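Long-range contacts in cell wall surface anchor family protein (Streptococcus pneumoniae, PDB 4OQ1), which probably anchors the pneumococcal pilus to the cell wall as its ancillary pilin, built from a row of beta-rich domains that include CnaB-type folds: residues D72-W76 with Y108-S112; G167-V173 with N217-V223. The protein carries 3 engineered substitutions. One frame throughout, in Å; residues are numbered along the deposited sequence.

Interaction 1 of 2, residues D72-W76 with Y108-S112; sequences DLHSW and YYVRS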
loop_
_atom_site.group_PDB
_atom_site.type_symbol
_atom_site.label_atom_id
_atom_site.label_comp_id
_atom_site.label_asym_id
_atom_site.label_seq_id
_atom_site.Cartn_x
_atom_site.Cartn_y
_atom_site.Cartn_z
ATOM N N ASP A 72 35.459 -18.284 -4.783
ATOM C CA ASP A 72 35.576 -19.429 -5.669
ATOM C C ASP A 72 34.384 -20.381 -5.542
ATOM O O ASP A 72 34.049 -21.105 -6.478
ATOM C CB ASP A 72 36.873 -20.215 -5.497
ATOM C CG ASP A 72 38.136 -19.383 -5.925
ATOM O OD1 ASP A 72 38.013 -18.395 -6.690
ATOM O OD2 ASP A 72 39.214 -19.729 -5.460
ATOM N N LEU A 73 33.709 -20.352 -4.408
ATOM C CA LEU A 73 32.474 -21.102 -4.337
ATOM C C LEU A 73 31.156 -20.386 -4.718
ATOM O O LEU A 73 30.117 -21.023 -4.754
ATOM C CB LEU A 73 32.360 -21.624 -2.926
ATOM C CG LEU A 73 33.493 -22.529 -2.519
ATOM C CD1 LEU A 73 33.330 -22.756 -1.036
ATOM C CD2 LEU A 73 33.525 -23.787 -3.311
ATOM N N HIS A 74 31.181 -19.069 -5.017
ATOM C CA HIS A 74 30.032 -18.224 -5.219
ATOM C C HIS A 74 29.042 -18.757 -6.328
ATOM O O HIS A 74 27.830 -18.849 -6.127
ATOM C CB HIS A 74 30.506 -16.791 -5.574
ATOM C CG HIS A 74 29.373 -15.860 -5.891
ATOM N ND1 HIS A 74 28.270 -15.706 -5.074
ATOM C CD2 HIS A 74 29.124 -15.108 -7.006
ATOM C CE1 HIS A 74 27.405 -14.880 -5.645
ATOM N NE2 HIS A 74 27.893 -14.516 -6.825
ATOM N N SER A 75 29.618 -19.101 -7.447
ATOM C CA SER A 75 28.813 -19.554 -8.623
ATOM C C SER A 75 28.506 -21.031 -8.349
ATOM O O SER A 75 29.389 -21.882 -8.343
ATOM C CB SER A 75 29.624 -19.439 -9.891
ATOM O OG SER A 75 28.750 -19.584 -11.047
ATOM N N TRP A 76 27.263 -21.296 -8.004
ATOM C CA TRP A 76 26.905 -22.628 -7.602
ATOM C C TRP A 76 27.423 -23.719 -8.578
ATOM O O TRP A 76 27.220 -23.629 -9.775
ATOM C CB TRP A 76 25.392 -22.720 -7.590
ATOM C CG TRP A 76 24.906 -24.058 -7.276
ATOM C CD1 TRP A 76 24.286 -24.964 -8.151
ATOM C CD2 TRP A 76 24.889 -24.662 -5.994
ATOM N NE1 TRP A 76 23.969 -26.124 -7.458
ATOM C CE2 TRP A 76 24.327 -25.964 -6.140
ATOM C CE3 TRP A 76 25.389 -24.272 -4.722
ATOM C CZ2 TRP A 76 24.180 -26.847 -5.045
ATOM C CZ3 TRP A 76 25.233 -25.134 -3.652
ATOM C CH2 TRP A 76 24.598 -26.406 -3.818
ATOM N N TYR A 108 33.834 -24.046 8.102
ATOM C CA TYR A 108 32.483 -24.280 7.623
ATOM C C TYR A 108 32.090 -23.209 6.597
ATOM O O TYR A 108 32.454 -22.081 6.738
ATOM C CB TYR A 108 31.580 -24.255 8.765
ATOM C CG TYR A 108 31.748 -25.396 9.718
ATOM C CD1 TYR A 108 31.178 -26.620 9.489
ATOM C CD2 TYR A 108 32.349 -25.155 10.975
ATOM C CE1 TYR A 108 31.311 -27.662 10.403
ATOM C CE2 TYR A 108 32.459 -26.159 11.930
ATOM C CZ TYR A 108 31.956 -27.418 11.643
ATOM O OH TYR A 108 32.060 -28.395 12.580
ATOM N N TYR A 109 31.428 -23.612 5.500
ATOM C CA TYR A 109 30.939 -22.681 4.523
ATOM C C TYR A 109 29.418 -22.640 4.633
ATOM O O TYR A 109 28.760 -23.696 4.742
ATOM C CB TYR A 109 31.300 -23.232 3.106
ATOM C CG TYR A 109 30.731 -22.508 1.962
ATOM C CD1 TYR A 109 30.989 -21.142 1.762
ATOM C CD2 TYR A 109 30.073 -23.189 0.956
ATOM C CE1 TYR A 109 30.454 -20.460 0.645
ATOM C CE2 TYR A 109 29.515 -22.528 -0.115
ATOM C CZ TYR A 109 29.753 -21.175 -0.329
ATOM O OH TYR A 109 29.309 -20.486 -1.449
ATOM N N VAL A 110 28.860 -21.435 4.562
ATOM C CA VAL A 110 27.372 -21.190 4.610
ATOM C C VAL A 110 26.978 -20.444 3.328
ATOM O O VAL A 110 27.732 -19.594 2.840
ATOM C CB VAL A 110 26.997 -20.328 5.811
ATOM C CG1 VAL A 110 25.511 -19.963 5.877
ATOM C CG2 VAL A 110 27.461 -21.010 7.083
ATOM N N ARG A 111 25.866 -20.859 2.755
ATOM C CA ARG A 111 25.242 -20.191 1.639
ATOM C C ARG A 111 23.913 -19.498 1.919
ATOM O O ARG A 111 23.518 -18.571 1.199
ATOM C CB ARG A 111 25.009 -21.221 0.567
ATOM C CG ARG A 111 26.172 -21.271 -0.423
ATOM C CD ARG A 111 25.939 -22.173 -1.628
ATOM N NE ARG A 111 25.368 -21.455 -2.756
ATOM C CZ ARG A 111 26.076 -20.766 -3.633
ATOM N NH1 ARG A 111 27.393 -20.679 -3.495
ATOM N NH2 ARG A 111 25.476 -20.199 -4.672
ATOM N N SER A 112 23.202 -19.963 2.936
ATOM C CA SER A 112 21.926 -19.431 3.351
ATOM C C SER A 112 21.758 -19.505 4.863
ATOM O O SER A 112 22.028 -20.550 5.439
ATOM C CB SER A 112 20.840 -20.398 2.774
ATOM O OG SER A 112 19.536 -19.907 3.013
#
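Leu73 CD1 sits squarely over one face of the Tyr109 ring, 3.7 Å from its centroid, a CH-pi contact, while Arg111 NH1 lies at the edge of that ring, in its plane. The second flat group, the Arg111 guanidinium, has CE3 of Trp76 over one face, toward its rim: CE3 of Trp76 approaches NE of Arg111 at 3.4 Å, and the indole is otherwise tilted away, the two planes standing 57° apart, so this is an oblique approach and no parallel stack. Around the guanidinium edge lie the backbone oxygens of Leu73 and His74. NH2 of Arg111 bonds to His74 O at 3.1 Å and NH1 of Arg111 to the same oxygen at 3.2 Å, an end-on grip by two nitrogens on one acceptor. Both arrive from the same face of the carbonyl plane, NH1 the farther out of it. A bend at chi3 (92°) turns the guanidinium toward this oxygen. NH1 of Arg111 also donates to Tyr109 OH at 2.8 Å, so the arginine is tied to the neighbouring Tyr109 as well as to His74. Beyond the pair, Glu124 on strand 120-129 accepts a hydrogen bond from His74 ND1 and makes a long, weak ion pair with Arg111 NH2. The contact thus fastens residues 73-76, which carry on from helix 66-73, to Tyr109 and Arg111 through apolar cover on Tyr109 and a cationic clamp on a backbone carbonyl, whose oxygen the nearby positive charge would probably polarise.

Interaction 2 of 2, residues G167-V173 with N217-V223; sequences GFKLVSV and NYRFKEV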
loop_
_atom_site.group_PDB
_atom_site.type_symbol
_atom_site.label_atom_id
_atom_site.label_comp_id
_atom_site.label_asym_id
_atom_site.label_seq_id
_atom_site.Cartn_x
_atom_site.Cartn_y
_atom_site.Cartn_z
ATOM N N GLY A 167 -4.711 7.674 -2.320
ATOM C CA GLY A 167 -4.659 6.257 -1.892
ATOM C C GLY A 167 -4.942 5.254 -3.007
ATOM O O GLY A 167 -5.886 5.531 -3.801
ATOM N N PHE A 168 -4.078 4.214 -3.089
ATOM C CA PHE A 168 -4.231 3.106 -4.090
ATOM C C PHE A 168 -4.231 1.771 -3.350
ATOM O O PHE A 168 -3.674 1.630 -2.265
ATOM C CB PHE A 168 -3.091 3.134 -5.083
ATOM C CG PHE A 168 -3.173 4.251 -6.075
ATOM C CD1 PHE A 168 -2.680 5.440 -5.818
ATOM C CD2 PHE A 168 -3.701 4.046 -7.331
ATOM C CE1 PHE A 168 -2.709 6.463 -6.781
ATOM C CE2 PHE A 168 -3.797 5.058 -8.283
ATOM C CZ PHE A 168 -3.266 6.269 -8.014
ATOM N N LYS A 169 -4.955 0.788 -3.886
ATOM C CA LYS A 169 -4.680 -0.583 -3.481
ATOM C C LYS A 169 -4.047 -1.290 -4.640
ATOM O O LYS A 169 -4.233 -0.968 -5.840
ATOM C CB LYS A 169 -5.969 -1.320 -3.038
ATOM C CG LYS A 169 -6.515 -0.841 -1.719
ATOM C CD LYS A 169 -7.756 -1.644 -1.327
ATOM C CE LYS A 169 -8.592 -1.086 -0.188
ATOM N NZ LYS A 169 -7.859 -0.870 1.097
ATOM N N LEU A 170 -3.168 -2.223 -4.297
ATOM C CA LEU A 170 -2.443 -3.040 -5.235
ATOM C C LEU A 170 -3.007 -4.469 -5.255
ATOM O O LEU A 170 -3.066 -5.117 -4.261
ATOM C CB LEU A 170 -1.044 -3.078 -4.774
ATOM C CG LEU A 170 -0.057 -3.916 -5.557
ATOM C CD1 LEU A 170 0.057 -3.335 -6.958
ATOM C CD2 LEU A 170 1.311 -3.869 -4.834
ATOM N N VAL A 171 -3.386 -4.936 -6.426
ATOM C CA VAL A 171 -3.891 -6.234 -6.649
ATOM C C VAL A 171 -3.114 -6.908 -7.823
ATOM O O VAL A 171 -2.554 -6.240 -8.685
ATOM C CB VAL A 171 -5.382 -6.234 -7.039
ATOM C CG1 VAL A 171 -6.182 -5.524 -5.972
ATOM C CG2 VAL A 171 -5.609 -5.648 -8.441
ATOM N N SER A 172 -2.960 -8.217 -7.750
ATOM C CA SER A 172 -2.324 -8.984 -8.820
ATOM C C SER A 172 -3.476 -9.334 -9.740
ATOM O O SER A 172 -4.627 -9.324 -9.341
ATOM C CB SER A 172 -1.668 -10.270 -8.292
ATOM O OG SER A 172 -2.621 -11.063 -7.600
ATOM N N VAL A 173 -3.111 -9.677 -10.944
ATOM C CA VAL A 173 -4.010 -9.935 -12.021
ATOM C C VAL A 173 -3.721 -11.309 -12.650
ATOM O O VAL A 173 -2.585 -11.600 -13.020
ATOM C CB VAL A 173 -3.797 -8.905 -13.119
ATOM C CG1 VAL A 173 -4.583 -9.306 -14.385
ATOM C CG2 VAL A 173 -4.199 -7.551 -12.648
ATOM N N ASN A 217 1.694 -9.731 -13.407
ATOM C CA ASN A 217 0.785 -8.654 -13.821
ATOM C C ASN A 217 0.083 -8.109 -12.590
ATOM O O ASN A 217 -0.363 -8.875 -11.720
ATOM C CB ASN A 217 -0.253 -9.165 -14.785
ATOM C CG ASN A 217 0.362 -9.566 -16.104
ATOM O OD1 ASN A 217 0.995 -8.759 -16.742
ATOM N ND2 ASN A 217 0.227 -10.843 -16.478
ATOM N N TYR A 218 0.101 -6.765 -12.511
ATOM C CA TYR A 218 -0.451 -6.066 -11.333
ATOM C C TYR A 218 -1.354 -4.910 -11.808
ATOM O O TYR A 218 -1.269 -4.477 -12.932
ATOM C CB TYR A 218 0.682 -5.513 -10.391
ATOM C CG TYR A 218 1.469 -6.623 -9.763
ATOM C CD1 TYR A 218 2.605 -7.109 -10.409
ATOM C CD2 TYR A 218 1.043 -7.244 -8.602
ATOM C CE1 TYR A 218 3.312 -8.149 -9.887
ATOM C CE2 TYR A 218 1.718 -8.342 -8.068
ATOM C CZ TYR A 218 2.887 -8.780 -8.710
ATOM O OH TYR A 218 3.630 -9.828 -8.152
ATOM N N ARG A 219 -2.115 -4.379 -10.849
ATOM C CA ARG A 219 -3.016 -3.250 -11.074
ATOM C C ARG A 219 -3.033 -2.394 -9.796
ATOM O O ARG A 219 -3.219 -2.928 -8.684
ATOM C CB ARG A 219 -4.324 -3.881 -11.316
ATOM C CG ARG A 219 -5.493 -3.038 -11.636
ATOM C CD ARG A 219 -6.518 -4.065 -12.166
ATOM N NE ARG A 219 -6.336 -4.555 -13.531
ATOM C CZ ARG A 219 -7.072 -5.546 -14.057
ATOM N NH1 ARG A 219 -7.923 -6.206 -13.322
ATOM N NH2 ARG A 219 -6.905 -5.967 -15.284
ATOM N N PHE A 220 -2.804 -1.083 -9.985
ATOM C CA PHE A 220 -2.975 -0.116 -8.936
ATOM C C PHE A 220 -4.395 0.521 -9.075
ATOM O O PHE A 220 -4.704 1.080 -10.121
ATOM C CB PHE A 220 -1.902 0.964 -9.011
ATOM C CG PHE A 220 -0.592 0.572 -8.515
ATOM C CD1 PHE A 220 -0.191 0.923 -7.240
ATOM C CD2 PHE A 220 0.359 0.003 -9.370
ATOM C CE1 PHE A 220 1.082 0.597 -6.785
ATOM C CE2 PHE A 220 1.642 -0.292 -8.911
ATOM C CZ PHE A 220 1.987 -0.008 -7.621
ATOM N N LYS A 221 -5.252 0.352 -8.056
ATOM C CA LYS A 221 -6.588 0.876 -8.069
ATOM C C LYS A 221 -6.745 2.068 -7.226
ATOM O O LYS A 221 -6.383 2.048 -6.060
ATOM C CB LYS A 221 -7.599 -0.183 -7.590
ATOM C CG LYS A 221 -7.392 -1.553 -8.142
ATOM C CD LYS A 221 -8.427 -2.506 -7.557
ATOM C CE LYS A 221 -9.854 -2.229 -7.972
ATOM N NZ LYS A 221 -9.970 -2.578 -9.411
ATOM N N GLU A 222 -7.262 3.152 -7.807
ATOM C CA GLU A 222 -7.319 4.448 -7.079
ATOM C C GLU A 222 -8.543 4.544 -6.152
ATOM O O GLU A 222 -9.515 5.245 -6.447
ATOM C CB GLU A 222 -7.300 5.619 -8.051
ATOM C CG GLU A 222 -7.154 6.935 -7.364
ATOM C CD GLU A 222 -6.815 8.091 -8.320
ATOM O OE1 GLU A 222 -6.543 7.855 -9.490
ATOM O OE2 GLU A 222 -6.916 9.246 -7.854
ATOM N N VAL A 223 -8.467 3.874 -5.022
ATOM C CA VAL A 223 -9.568 3.747 -4.101
ATOM C C VAL A 223 -9.830 4.988 -3.302
ATOM O O VAL A 223 -10.956 5.175 -2.879
ATOM C CB VAL A 223 -9.382 2.532 -3.124
ATOM C CG1 VAL A 223 -9.494 1.262 -3.930
ATOM C CG2 VAL A 223 -8.083 2.663 -2.301
HETATM O O HOH W 1 0.309 -12.198 -12.803
#
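Two neighbouring antiparallel strands of the prealbumin-like domain meet here, 167-174 and 216-224, their short segments 4.4 Å apart at closest approach with directions 149° apart. Lys169 with Lys221 and Val171 with Arg219 are hydrogen-bonded pairs. In the first, Lys221 N reaches Lys169 O at 2.8 Å in the carbonyl plane; in the second, Val171 N donates to Arg219 O at 3.0 Å, almost straight at 174°. Further along, Val173 N bonds to Asn217 O from above the carbonyl plane, and a water bridges Val173 O to Asn217 N. At the other end, Glu222 is the centre of an inverse gamma turn.

The side chains alternate between the faces of a sheet that fits the CnaB, reversed immunoglobulin-like architecture of this pilin. Leu170, Phe220 and Tyr218 share one face with Ser172. Leu170 CD1 rests over the centre of the Phe220 ring, 3.9 Å from the centroid; with CG anti to the backbone N (chi1 178°), the leucine branch reaches across to the neighbouring strand. Phe168 CD2 meets Phe220 CB at 3.9 Å, and Glu222 CG lies over the Phe168 ring, 4.3 Å from the centroid. Leu153 of strand 150-157 packs on both phenylalanines.

On the face of Val171 and Arg219, the guanidinium of Arg219 is roofed by Val173 CG2, which stands over its centre with CZ 3.8 Å away, while Val171 CG2 touches Arg219 CB at 3.6 Å. All three guanidinium nitrogens have partners outside the pair: NE and NH2 form salt bridges with Asp237 and Asp176, and NH1 bonds to Ser178 OG, which should fix the rotation of the group against the valine.

Overall arrangement
Both segments of interaction 1 precede those of interaction 2 in the chain. Their centres lie 39 Å apart, with nearest atoms about 22 Å apart, so they do not touch, and they share no sheet. Interaction 1 belongs to the N-terminal part, where helix 66-73 packs beside the mixed sheet containing strand 106-110. Interaction 2 lies about 9 Å from the centre of the chain, inside an antiparallel sheet of the first of two prealbumin-like domains. One therefore joins the helix-bearing segment 72-76 to the sheet, the other joins strand to strand, each within its own part of an elongated, multidomain pilin, a build consistent with an anchoring role.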